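PDB 3CJY: putative thioesterase from Novosphingobium aromaticivorans, which probably hydrolyses acyl-CoA thioesters and binds a calcium ion. Local coordinates for residues A15-T20 against A49-R54; Y34-A39 against A143-G148; L168-G173 against A178-M183; F184-P189 against L205-R210. One frame throughout, in Å; residues are numbered along the deposited sequence. Where two conformers were deposited one is given.

Contact 1. Residues A15-T20 against A49-R54; sequences ARYAIT and AETVGR. With CA (calcium ion), chain B.
Y17 of strand 16-20 points its hydroxyl at the last turn of helix 37-52, where it reaches E50 and T51. The polar contacts come first. Y17 OH donates a hydrogen bond to E50 OE1 at 2.9 Å. The carboxylate is met on its anti lone pair, away from the other oxygen. Its plane stands almost square to the tyrosine ring, at 89°. E50 bends at chi2 (-91°), which brings OE1 back to the edge of the ring, near its plane. The same oxygen is also held by R11 in a salt bridge, so E50 OE1 serves a phenol and a guanidinium together.

T51 OG1 lies 2.8 Å from Y17 OH, also at the ring edge. T51 OG1 is bonded to the carbonyl of V47, one turn back in the helix.

Van der Waals contacts lie at the rim of this polar group. T51 CG2 comes to 3.9 Å from A15 N, and the Y17 ring carbon CE1 is 3.4 Å from T51 OG1. Beyond the two segments, the Y17 ring packs on L9 and V47.

The metal contact uses the backbone. T51 O binds the calcium ion at 2.3 Å, and a water binds it at the same distance. D14, directly before A15, supplies OD1 to the same ion, and one further atom completes the set. The calcium thus joins the end of the helix to the start of the strand. The tyrosine contact lies beside this calcium site, where the end of the N-terminal hot-dog helix meets strand 16-20 of the sheet that wraps it.

Contact 2. Residues Y34-A39 against A143-G148; sequences YLFGGA and ARYLEG
An offset aromatic stack between F36 and Y145 joins the start of the N-terminal hot-dog helix to the loop before strand 149-153, in the C-terminal hot-dog half. F36 sits at the N-cap position of helix 37-52. Y145 lies in that loop. The ring centroids are 4.3 Å apart and the planes are inclined by 27°, so the rings overlap without being parallel. The closest approach is between F36 CE2 and Y145 CE2, at 3.4 Å. F36 CD2 lies over the centre of the Y145 ring, 3.7 Å above its plane. Seen from the other ring, Y145 CD2 lies over the rim of F36 and not its centre. Y145 OH takes part as well, 3.7 Å from F36 CE2.

Both side chains have CG anti to the backbone N, with chi1 of 179° in F36 and 168° in Y145. In each case the ring is carried out toward the other segment. This pairing belongs to the double hot-dog fold, in which two hot-dog units are fused in one chain; the stack bridges them. M183 of helix 178-185 touches both rings, and V27 also packs on both.

The face of F36 turned away from Y145 is covered by its own chain. G38 N lies 3.7 Å above the centre of that F36 face, in the first turn of the helix. The ring is thus sandwiched between a backbone amide and a tyrosine. On the loop side, a salt bridge between R144 NE and E147 OE1 spans the turn that carries Y145, and G148 N is bonded to Y145 O.

Contact 3. Residues L168-G173 against A178-M183; sequences LRRKDG and AASLAM
A bend at chi3 (64°) in an otherwise extended chain turns the R170 guanidinium toward helix 178-185. In S180, chi1 sets OG anti to the carbonyl carbon and places it beside R170. R170 NH1 donates to S180 OG at 2.9 Å, but the bond is weak, with an N-H...O angle of only 127°. S180 OG is also bonded to the carbonyl of P175, ahead of the helix. M183, a selenomethionine, crosses the arginine at about a right angle and brings its methyl CE to 3.6 Å from R170 NH1.

The rest of the guanidinium is taken by D172. R170 grips it side-on. R170 NH2 reaches D172 OD2 at 2.8 Å in a nearly straight bond (177°), in the guanidinium plane and on the syn lone pair. R170 NE reaches D172 OD1 at 3.0 Å with a more bent angle. This bidentate salt bridge should fix the rotation of the group and leave NH1 directed at the helix. R170 and D172 both belong to the type I turn from R170 to G173 that ends strand 163-170. The contact therefore ties that turn to the first turns of helix 178-185, with A179 and A182 packing on helix 37-52 and R170 itself touching F184.

Contact 4. Residues F184-P189 against L205-R210; sequences FADFLP and LDNSLR
A185, near the end of helix 178-185, rests its CB against L209 CD1, 3.6 Å away. L209 lies on strand 203-211, part of the sheet that wraps the central helices in this double hot-dog fold. CG of L209 is anti to the backbone N (chi1 -167°), and its end turns toward the helix, although its CB does not point straight at it.

D186 comes next, in the break between helices 178-185 and 188-196. Its side chain crosses that of N207 at about a right angle, and the carboxylate and amide planes are 67° apart. N207 ND2 donates to D186 OD1. This buried carboxylate has further partners: OD1 also accepts from Q253 NE2, and OD2 takes a weak bond from the backbone N of G38.

L188 and P189 continue onto Q253 of the adjoining strand 247-256. The far side of strand 203-211 faces the second subunit: D206 pairs with R210 of that subunit, and R210 with its D206, each as a salt bridge between chains.

N207 ND2 spends both hydrogens close to its amide plane. One goes to D206 O, 2.8 Å from N207 ND2. The other reaches D186 OD1, 3.1 Å from N207 ND2, from above the carboxylate plane, 65° out of it.

In the fold
Contacts 2, 3 and 4 form one connected group, while contact 1 stands apart. Helix 37-52 links the two regions: its start is in contact 2 and its end, with the calcium ion, in contact 1, their centres about 20 Å apart. Contacts 2 and 3 meet where K171 NZ lies 2.9 Å from E147 O. Contact 4 touches contact 2 where G38 N lies 2.9 Å from D186 OD2. Contacts 3 and 4 share helix 178-185, and L168 CD1 lies 3.6 Å from F184 CD1. The cluster of D186, N207 and Q253 at contact 4 probably corresponds in place to the active site, as in acyl-CoA thioesterase II. The centre of contact 1 is about 21 Å from that of contact 4.

Contact 1. Residues A15-T20 against A49-R54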
loop_
_atom_site.group_PDB
_atom_site.type_symbol
_atom_site.label_atom_id
_atom_site.label_comp_id
_atom_site.label_asym_id
_atom_site.label_seq_id
_atom_site.Cartn_x
_atom_site.Cartn_y
_atom_site.Cartn_z
ATOM N N ALA A 15 -9.194 15.948 -16.919
ATOM C CA ALA A 15 -9.794 16.185 -15.605
ATOM C C ALA A 15 -11.194 15.626 -15.305
ATOM O O ALA A 15 -11.404 15.263 -14.172
ATOM C CB ALA A 15 -9.756 17.673 -15.242
ATOM N N ARG A 16 -12.153 15.563 -16.232
ATOM C CA ARG A 16 -13.487 15.045 -15.835
ATOM C C ARG A 16 -14.041 13.942 -16.710
ATOM O O ARG A 16 -14.173 14.090 -17.924
ATOM C CB ARG A 16 -14.497 16.166 -15.702
ATOM C CG ARG A 16 -14.128 17.176 -14.638
ATOM N N TYR A 17 -14.395 12.843 -16.048
ATOM C CA TYR A 17 -14.904 11.630 -16.702
ATOM C C TYR A 17 -16.124 11.063 -15.994
ATOM O O TYR A 17 -16.348 11.314 -14.835
ATOM C CB TYR A 17 -13.838 10.547 -16.697
ATOM C CG TYR A 17 -12.519 10.917 -17.313
ATOM C CD1 TYR A 17 -11.650 11.754 -16.656
ATOM C CD2 TYR A 17 -12.107 10.346 -18.501
ATOM C CE1 TYR A 17 -10.411 12.053 -17.174
ATOM C CE2 TYR A 17 -10.850 10.656 -19.053
ATOM C CZ TYR A 17 -10.013 11.501 -18.375
ATOM O OH TYR A 17 -8.791 11.832 -18.886
ATOM N N ALA A 18 -16.910 10.272 -16.700
ATOM C CA ALA A 18 -18.072 9.610 -16.081
ATOM C C ALA A 18 -18.345 8.230 -16.698
ATOM O O ALA A 18 -18.020 7.959 -17.856
ATOM C CB ALA A 18 -19.313 10.492 -16.135
ATOM N N ILE A 19 -18.871 7.335 -15.873
ATOM C CA ILE A 19 -19.214 5.980 -16.315
ATOM C C ILE A 19 -20.409 5.489 -15.507
ATOM O O ILE A 19 -20.501 5.740 -14.318
ATOM C CB ILE A 19 -18.031 4.989 -16.146
ATOM C CG1 ILE A 19 -18.393 3.604 -16.725
ATOM C CG2 ILE A 19 -17.652 4.895 -14.666
ATOM C CD1 ILE A 19 -17.201 2.667 -17.008
ATOM N N THR A 20 -21.359 4.842 -16.169
ATOM C CA THR A 20 -22.523 4.269 -15.494
ATOM C C THR A 20 -22.165 2.845 -15.105
ATOM O O THR A 20 -21.618 2.081 -15.906
ATOM C CB THR A 20 -23.771 4.276 -16.388
ATOM O OG1 THR A 20 -24.036 5.626 -16.817
ATOM C CG2 THR A 20 -24.992 3.706 -15.626
ATOM N N ALA A 49 -3.938 8.135 -16.036
ATOM C CA ALA A 49 -2.996 7.908 -17.150
ATOM C C ALA A 49 -3.448 8.663 -18.405
ATOM O O ALA A 49 -2.643 9.255 -19.137
ATOM C CB ALA A 49 -2.859 6.424 -17.426
ATOM N N GLU A 50 -4.754 8.702 -18.601
ATOM C CA GLU A 50 -5.338 9.334 -19.802
ATOM C C GLU A 50 -5.179 10.858 -19.705
ATOM O O GLU A 50 -4.913 11.559 -20.690
ATOM C CB GLU A 50 -6.813 8.896 -19.916
ATOM C CG GLU A 50 -7.275 8.467 -21.312
ATOM C CD GLU A 50 -7.825 9.587 -22.106
ATOM O OE1 GLU A 50 -8.206 10.594 -21.464
ATOM O OE2 GLU A 50 -7.888 9.467 -23.355
ATOM N N THR A 51 -5.327 11.383 -18.503
ATOM C CA THR A 51 -5.192 12.828 -18.293
ATOM C C THR A 51 -3.735 13.236 -18.341
ATOM O O THR A 51 -3.398 14.208 -18.984
ATOM C CB THR A 51 -5.764 13.238 -16.945
ATOM O OG1 THR A 51 -7.165 12.986 -16.961
ATOM C CG2 THR A 51 -5.498 14.708 -16.649
ATOM N N VAL A 52 -2.856 12.461 -17.726
ATOM C CA VAL A 52 -1.435 12.819 -17.666
ATOM C C VAL A 52 -0.641 12.418 -18.913
ATOM O O VAL A 52 0.340 13.063 -19.269
ATOM C CB VAL A 52 -0.781 12.270 -16.371
ATOM C CG1 VAL A 52 0.682 12.342 -16.457
ATOM C CG2 VAL A 52 -1.280 13.072 -15.162
ATOM N N GLY A 53 -1.034 11.324 -19.540
ATOM C CA GLY A 53 -0.405 10.880 -20.763
ATOM C C GLY A 53 0.820 10.048 -20.528
ATOM O O GLY A 53 1.716 10.005 -21.356
ATOM N N ARG A 54 0.841 9.353 -19.400
ATOM C CA ARG A 54 1.923 8.433 -19.121
ATOM C C ARG A 54 1.400 7.325 -18.221
ATOM O O ARG A 54 0.316 7.428 -17.644
ATOM C CB ARG A 54 3.115 9.153 -18.526
ATOM C CG ARG A 54 2.824 9.809 -17.234
ATOM C CD ARG A 54 3.541 11.133 -17.173
ATOM N NE ARG A 54 4.986 10.995 -17.141
ATOM C CZ ARG A 54 5.812 12.033 -17.126
ATOM N NH1 ARG A 54 5.317 13.268 -17.163
ATOM N NH2 ARG A 54 7.122 11.847 -17.079
HETATM CA CA CA B . -3.733 16.130 -20.264
HETATM O O HOH W 1 -2.818 17.308 -18.517
#

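Contact 2. Residues Y34-A39 against A143-G148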
loop_
_atom_site.group_PDB
_atom_site.type_symbol
_atom_site.label_atom_id
_atom_site.label_comp_id
_atom_site.label_asym_id
_atom_site.label_seq_id
_atom_site.Cartn_x
_atom_site.Cartn_y
_atom_site.Cartn_z
ATOM N N TYR A 34 -22.882 -3.575 -5.979
ATOM C CA TYR A 34 -22.160 -2.308 -5.990
ATOM C C TYR A 34 -20.908 -2.478 -6.822
ATOM O O TYR A 34 -20.449 -3.598 -7.085
ATOM C CB TYR A 34 -21.830 -1.831 -4.562
ATOM C CG TYR A 34 -21.254 -2.942 -3.729
ATOM C CD1 TYR A 34 -19.882 -3.200 -3.705
ATOM C CD2 TYR A 34 -22.097 -3.782 -3.005
ATOM C CE1 TYR A 34 -19.374 -4.257 -2.978
ATOM C CE2 TYR A 34 -21.595 -4.826 -2.279
ATOM C CZ TYR A 34 -20.242 -5.069 -2.280
ATOM O OH TYR A 34 -19.788 -6.120 -1.517
ATOM N N LEU A 35 -20.377 -1.344 -7.230
ATOM C CA LEU A 35 -19.161 -1.275 -8.013
ATOM C C LEU A 35 -18.023 -1.960 -7.268
ATOM O O LEU A 35 -17.742 -1.693 -6.085
ATOM C CB LEU A 35 -18.810 0.190 -8.327
ATOM C CG LEU A 35 -17.552 0.444 -9.163
ATOM C CD1 LEU A 35 -17.630 -0.156 -10.567
ATOM C CD2 LEU A 35 -17.310 1.969 -9.226
ATOM N N PHE A 36 -17.443 -2.914 -7.991
ATOM C CA PHE A 36 -16.268 -3.662 -7.556
ATOM C C PHE A 36 -15.123 -2.698 -7.219
ATOM O O PHE A 36 -14.789 -1.816 -7.991
ATOM C CB PHE A 36 -15.887 -4.657 -8.684
ATOM C CG PHE A 36 -14.682 -5.502 -8.410
ATOM C CD1 PHE A 36 -14.471 -6.089 -7.187
ATOM C CD2 PHE A 36 -13.796 -5.751 -9.449
ATOM C CE1 PHE A 36 -13.354 -6.906 -6.973
ATOM C CE2 PHE A 36 -12.671 -6.544 -9.246
ATOM C CZ PHE A 36 -12.480 -7.133 -8.011
ATOM N N GLY A 37 -14.531 -2.899 -6.043
ATOM C CA GLY A 37 -13.439 -2.041 -5.586
ATOM C C GLY A 37 -12.303 -1.976 -6.584
ATOM O O GLY A 37 -11.784 -0.895 -6.865
ATOM N N GLY A 38 -11.922 -3.150 -7.106
ATOM C CA GLY A 38 -10.858 -3.228 -8.083
ATOM C C GLY A 38 -11.151 -2.450 -9.338
ATOM O O GLY A 38 -10.244 -1.909 -9.998
ATOM N N ALA A 39 -12.433 -2.406 -9.685
ATOM C CA ALA A 39 -12.866 -1.634 -10.878
ATOM C C ALA A 39 -12.731 -0.152 -10.565
ATOM O O ALA A 39 -12.381 0.626 -11.403
ATOM C CB ALA A 39 -14.310 -1.949 -11.271
ATOM N N ALA A 143 -25.135 -8.751 -9.972
ATOM C CA ALA A 143 -23.727 -8.381 -9.682
ATOM C C ALA A 143 -22.909 -9.434 -10.400
ATOM O O ALA A 143 -22.649 -10.497 -9.863
ATOM C CB ALA A 143 -23.454 -8.368 -8.169
ATOM N N ARG A 144 -22.518 -9.125 -11.640
ATOM C CA ARG A 144 -21.962 -10.120 -12.563
ATOM C C ARG A 144 -20.512 -10.010 -12.937
ATOM O O ARG A 144 -20.071 -10.641 -13.894
ATOM C CB ARG A 144 -22.776 -10.107 -13.850
ATOM C CG ARG A 144 -24.293 -10.044 -13.593
ATOM C CD ARG A 144 -25.114 -10.256 -14.848
ATOM N NE ARG A 144 -25.060 -11.652 -15.254
ATOM N N TYR A 145 -19.773 -9.203 -12.200
ATOM C CA TYR A 145 -18.339 -9.074 -12.516
ATOM C C TYR A 145 -17.648 -10.434 -12.488
ATOM O O TYR A 145 -16.882 -10.807 -13.405
ATOM C CB TYR A 145 -17.624 -8.156 -11.512
ATOM C CG TYR A 145 -16.130 -8.271 -11.656
ATOM C CD1 TYR A 145 -15.458 -7.658 -12.712
ATOM C CD2 TYR A 145 -15.381 -9.031 -10.761
ATOM C CE1 TYR A 145 -14.095 -7.826 -12.891
ATOM C CE2 TYR A 145 -14.016 -9.169 -10.921
ATOM C CZ TYR A 145 -13.384 -8.579 -11.998
ATOM O OH TYR A 145 -12.049 -8.754 -12.168
ATOM N N LEU A 146 -17.865 -11.171 -11.415
ATOM C CA LEU A 146 -17.143 -12.440 -11.273
ATOM C C LEU A 146 -17.446 -13.426 -12.403
ATOM O O LEU A 146 -16.630 -14.323 -12.710
ATOM C CB LEU A 146 -17.376 -13.117 -9.910
ATOM C CG LEU A 146 -16.636 -12.529 -8.713
ATOM C CD1 LEU A 146 -17.028 -13.339 -7.455
ATOM C CD2 LEU A 146 -15.080 -12.512 -8.917
ATOM N N GLU A 147 -18.631 -13.312 -12.983
ATOM C CA GLU A 147 -19.043 -14.254 -14.061
ATOM C C GLU A 147 -18.120 -14.125 -15.251
ATOM O O GLU A 147 -17.986 -15.040 -16.068
ATOM C CB GLU A 147 -20.494 -14.012 -14.535
ATOM C CG GLU A 147 -21.535 -14.201 -13.478
ATOM C CD GLU A 147 -22.958 -13.887 -13.943
ATOM O OE1 GLU A 147 -23.206 -13.822 -15.169
ATOM O OE2 GLU A 147 -23.828 -13.692 -13.061
ATOM N N GLY A 148 -17.495 -12.965 -15.367
ATOM C CA GLY A 148 -16.619 -12.701 -16.495
ATOM C C GLY A 148 -15.175 -13.135 -16.289
ATOM O O GLY A 148 -14.342 -12.917 -17.153
#

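Contact 3. Residues L168-G173 against A178-M183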
loop_
_atom_site.group_PDB
_atom_site.type_symbol
_atom_site.label_atom_id
_atom_site.label_comp_id
_atom_site.label_asym_id
_atom_site.label_seq_id
_atom_site.Cartn_x
_atom_site.Cartn_y
_atom_site.Cartn_z
ATOM N N LEU A 168 -6.307 -16.630 -12.604
ATOM C CA LEU A 168 -7.407 -15.790 -13.078
ATOM C C LEU A 168 -7.234 -15.422 -14.534
ATOM O O LEU A 168 -6.153 -15.131 -14.978
ATOM C CB LEU A 168 -7.489 -14.474 -12.286
ATOM C CG LEU A 168 -7.618 -14.609 -10.775
ATOM C CD1 LEU A 168 -7.532 -13.179 -10.159
ATOM C CD2 LEU A 168 -8.876 -15.359 -10.360
ATOM N N ARG A 169 -8.327 -15.458 -15.275
ATOM C CA ARG A 169 -8.270 -15.087 -16.675
ATOM C C ARG A 169 -9.571 -14.417 -17.076
ATOM O O ARG A 169 -10.671 -14.985 -16.842
ATOM C CB ARG A 169 -8.029 -16.304 -17.560
ATOM C CG ARG A 169 -7.879 -15.864 -19.028
ATOM C CD ARG A 169 -7.530 -16.995 -19.944
ATOM N NE ARG A 169 -8.504 -18.082 -19.997
ATOM C CZ ARG A 169 -8.278 -19.203 -20.696
ATOM N NH1 ARG A 169 -7.149 -19.330 -21.379
ATOM N NH2 ARG A 169 -9.160 -20.203 -20.720
ATOM N N ARG A 170 -9.449 -13.230 -17.650
ATOM C CA ARG A 170 -10.628 -12.523 -18.197
ATOM C C ARG A 170 -11.172 -13.281 -19.396
ATOM O O ARG A 170 -10.441 -13.584 -20.374
ATOM C CB ARG A 170 -10.316 -11.086 -18.598
ATOM C CG ARG A 170 -10.197 -10.171 -17.400
ATOM C CD ARG A 170 -9.743 -8.850 -17.739
ATOM N NE ARG A 170 -10.703 -8.187 -18.573
ATOM C CZ ARG A 170 -10.782 -6.863 -18.663
ATOM N NH1 ARG A 170 -9.975 -6.098 -17.935
ATOM N NH2 ARG A 170 -11.696 -6.311 -19.443
ATOM N N LYS A 171 -12.462 -13.579 -19.337
ATOM C CA LYS A 171 -13.107 -14.288 -20.436
ATOM C C LYS A 171 -13.160 -13.434 -21.704
ATOM O O LYS A 171 -13.310 -13.962 -22.795
ATOM C CB LYS A 171 -14.512 -14.768 -20.030
ATOM C CG LYS A 171 -14.473 -15.933 -18.976
ATOM C CD LYS A 171 -15.875 -16.376 -18.535
ATOM C CE LYS A 171 -15.842 -17.225 -17.285
ATOM N NZ LYS A 171 -17.241 -17.676 -16.943
ATOM N N ASP A 172 -13.069 -12.125 -21.539
ATOM C CA ASP A 172 -13.134 -11.210 -22.677
ATOM C C ASP A 172 -11.793 -11.019 -23.401
ATOM O O ASP A 172 -11.691 -10.254 -24.367
ATOM C CB ASP A 172 -13.754 -9.869 -22.284
ATOM C CG ASP A 172 -12.897 -9.072 -21.352
ATOM O OD1 ASP A 172 -11.748 -9.469 -21.057
ATOM O OD2 ASP A 172 -13.403 -8.027 -20.902
ATOM N N GLY A 173 -10.780 -11.744 -22.939
ATOM C CA GLY A 173 -9.450 -11.764 -23.570
ATOM C C GLY A 173 -8.647 -10.474 -23.537
ATOM O O GLY A 173 -7.688 -10.331 -24.310
ATOM N N ALA A 178 -2.969 -2.305 -16.782
ATOM C CA ALA A 178 -3.097 -1.725 -15.444
ATOM C C ALA A 178 -4.518 -1.955 -14.864
ATOM O O ALA A 178 -4.671 -2.319 -13.674
ATOM C CB ALA A 178 -2.736 -0.283 -15.475
ATOM N N ALA A 179 -5.511 -1.825 -15.740
ATOM C CA ALA A 179 -6.928 -1.998 -15.355
ATOM C C ALA A 179 -7.166 -3.430 -14.884
ATOM O O ALA A 179 -7.702 -3.675 -13.781
ATOM C CB ALA A 179 -7.859 -1.650 -16.480
ATOM N N SER A 180 -6.707 -4.382 -15.677
ATOM C CA SER A 180 -6.860 -5.792 -15.334
ATOM C C SER A 180 -6.160 -6.126 -14.032
ATOM O O SER A 180 -6.686 -6.824 -13.206
ATOM C CB SER A 180 -6.345 -6.727 -16.453
ATOM O OG SER A 180 -7.182 -6.605 -17.595
ATOM N N LEU A 181 -4.937 -5.637 -13.872
ATOM C CA LEU A 181 -4.151 -5.899 -12.646
ATOM C C LEU A 181 -4.847 -5.284 -11.380
ATOM O O LEU A 181 -4.952 -5.908 -10.340
ATOM C CB LEU A 181 -2.717 -5.384 -12.847
ATOM C CG LEU A 181 -1.891 -6.112 -13.924
ATOM C CD1 LEU A 181 -0.612 -5.350 -14.228
ATOM C CD2 LEU A 181 -1.642 -7.588 -13.512
ATOM N N ALA A 182 -5.385 -4.068 -11.530
ATOM C CA ALA A 182 -6.075 -3.425 -10.437
ATOM C C ALA A 182 -7.274 -4.293 -10.032
ATOM O O ALA A 182 -7.572 -4.456 -8.871
ATOM C CB ALA A 182 -6.543 -2.005 -10.831
HETATM N N MSE A 183 -7.963 -4.851 -11.019
HETATM C CA MSE A 183 -9.156 -5.645 -10.734
HETATM C C MSE A 183 -8.747 -6.953 -10.022
HETATM O O MSE A 183 -9.348 -7.353 -9.033
HETATM C CB MSE A 183 -9.972 -5.840 -12.015
HETATM C CG MSE A 183 -10.822 -4.594 -12.241
HETATM SE SE MSE A 183 -11.901 -4.587 -13.876
HETATM C CE MSE A 183 -10.595 -4.231 -14.945
#

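Contact 4. Residues F184-P189 against L205-R210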
loop_
_atom_site.group_PDB
_atom_site.type_symbol
_atom_site.label_atom_id
_atom_site.label_comp_id
_atom_site.label_asym_id
_atom_site.label_seq_id
_atom_site.Cartn_x
_atom_site.Cartn_y
_atom_site.Cartn_z
ATOM N N PHE A 184 -7.716 -7.627 -10.537
ATOM C CA PHE A 184 -7.281 -8.885 -9.955
ATOM C C PHE A 184 -6.686 -8.739 -8.551
ATOM O O PHE A 184 -6.759 -9.654 -7.711
ATOM C CB PHE A 184 -6.286 -9.600 -10.881
ATOM C CG PHE A 184 -6.903 -10.137 -12.156
ATOM C CD1 PHE A 184 -8.272 -10.389 -12.244
ATOM C CD2 PHE A 184 -6.090 -10.550 -13.202
ATOM C CE1 PHE A 184 -8.811 -11.025 -13.392
ATOM C CE2 PHE A 184 -6.635 -11.135 -14.365
ATOM C CZ PHE A 184 -8.005 -11.337 -14.445
ATOM N N ALA A 185 -6.069 -7.577 -8.300
ATOM C CA ALA A 185 -5.514 -7.245 -6.990
ATOM C C ALA A 185 -6.623 -7.220 -5.925
ATOM O O ALA A 185 -6.394 -7.518 -4.771
ATOM C CB ALA A 185 -4.774 -5.843 -7.002
ATOM N N ASP A 186 -7.838 -6.848 -6.341
ATOM C CA ASP A 186 -8.973 -6.766 -5.403
ATOM C C ASP A 186 -9.730 -8.083 -5.205
ATOM O O ASP A 186 -10.903 -8.097 -4.804
ATOM C CB ASP A 186 -9.898 -5.635 -5.779
ATOM C CG ASP A 186 -10.850 -5.229 -4.631
ATOM O OD1 ASP A 186 -10.414 -5.172 -3.474
ATOM O OD2 ASP A 186 -12.045 -4.975 -4.904
ATOM N N PHE A 187 -9.031 -9.190 -5.418
ATOM C CA PHE A 187 -9.532 -10.500 -5.048
ATOM C C PHE A 187 -9.147 -10.870 -3.582
ATOM O O PHE A 187 -9.501 -11.918 -3.065
ATOM C CB PHE A 187 -9.041 -11.567 -6.021
ATOM C CG PHE A 187 -9.914 -11.743 -7.231
ATOM C CD1 PHE A 187 -10.128 -10.692 -8.113
ATOM C CD2 PHE A 187 -10.489 -12.989 -7.500
ATOM C CE1 PHE A 187 -10.926 -10.830 -9.212
ATOM C CE2 PHE A 187 -11.283 -13.156 -8.631
ATOM C CZ PHE A 187 -11.487 -12.069 -9.490
ATOM N N LEU A 188 -8.503 -9.942 -2.884
ATOM C CA LEU A 188 -8.095 -10.214 -1.495
ATOM C C LEU A 188 -9.276 -10.499 -0.575
ATOM O O LEU A 188 -9.109 -11.230 0.372
ATOM C CB LEU A 188 -7.178 -9.129 -0.909
ATOM C CG LEU A 188 -5.713 -9.310 -1.245
ATOM C CD1 LEU A 188 -4.907 -8.060 -0.978
ATOM C CD2 LEU A 188 -5.141 -10.525 -0.480
ATOM N N PRO A 189 -10.448 -9.855 -0.794
ATOM C CA PRO A 189 -11.563 -10.266 0.103
ATOM C C PRO A 189 -11.877 -11.779 0.062
ATOM O O PRO A 189 -12.252 -12.383 1.059
ATOM C CB PRO A 189 -12.713 -9.360 -0.355
ATOM C CG PRO A 189 -12.019 -8.150 -0.924
ATOM C CD PRO A 189 -10.801 -8.662 -1.603
ATOM N N LEU A 205 -11.284 -1.333 2.932
ATOM C CA LEU A 205 -11.191 0.052 3.361
ATOM C C LEU A 205 -10.482 0.904 2.300
ATOM O O LEU A 205 -10.642 2.105 2.185
ATOM C CB LEU A 205 -10.370 0.173 4.662
ATOM C CG LEU A 205 -10.974 -0.473 5.880
ATOM C CD1 LEU A 205 -10.060 -0.108 7.041
ATOM C CD2 LEU A 205 -12.339 0.078 6.098
ATOM N N ASP A 206 -9.672 0.220 1.534
ATOM C CA ASP A 206 -8.809 0.833 0.523
ATOM C C ASP A 206 -8.302 -0.229 -0.450
ATOM O O ASP A 206 -8.571 -1.419 -0.302
ATOM C CB ASP A 206 -7.606 1.484 1.169
ATOM C CG ASP A 206 -6.568 0.446 1.684
ATOM O OD1 ASP A 206 -6.949 -0.379 2.519
ATOM O OD2 ASP A 206 -5.383 0.478 1.232
ATOM N N ASN A 207 -7.623 0.267 -1.484
ATOM C CA ASN A 207 -6.905 -0.531 -2.477
ATOM C C ASN A 207 -5.571 0.199 -2.763
ATOM O O ASN A 207 -5.525 1.425 -2.907
ATOM C CB ASN A 207 -7.613 -0.670 -3.839
ATOM C CG ASN A 207 -8.546 -1.897 -3.972
ATOM O OD1 ASN A 207 -8.928 -2.265 -5.105
ATOM N ND2 ASN A 207 -8.937 -2.507 -2.853
ATOM N N SER A 208 -4.507 -0.586 -2.838
ATOM C CA SER A 208 -3.177 -0.097 -3.226
ATOM C C SER A 208 -2.684 -1.009 -4.324
ATOM O O SER A 208 -2.861 -2.226 -4.251
ATOM C CB SER A 208 -2.206 -0.141 -2.054
ATOM O OG SER A 208 -0.910 0.357 -2.402
ATOM N N LEU A 209 -2.061 -0.410 -5.337
ATOM C CA LEU A 209 -1.470 -1.171 -6.498
ATOM C C LEU A 209 -0.115 -0.571 -6.899
ATOM O O LEU A 209 0.015 0.663 -7.018
ATOM C CB LEU A 209 -2.408 -1.159 -7.709
ATOM C CG LEU A 209 -2.096 -2.135 -8.829
ATOM C CD1 LEU A 209 -2.392 -3.576 -8.397
ATOM C CD2 LEU A 209 -2.823 -1.770 -10.132
ATOM N N ARG A 210 0.872 -1.448 -7.094
ATOM C CA ARG A 210 2.193 -1.035 -7.564
ATOM C C ARG A 210 2.496 -1.855 -8.816
ATOM O O ARG A 210 2.654 -3.068 -8.746
ATOM C CB ARG A 210 3.253 -1.270 -6.473
ATOM C CG ARG A 210 2.894 -0.577 -5.218
ATOM C CD ARG A 210 3.927 -0.699 -4.108
ATOM N NE ARG A 210 3.311 -0.203 -2.907
ATOM C CZ ARG A 210 3.139 1.088 -2.658
ATOM N NH1 ARG A 210 3.669 1.986 -3.492
ATOM N NH2 ARG A 210 2.502 1.475 -1.549
#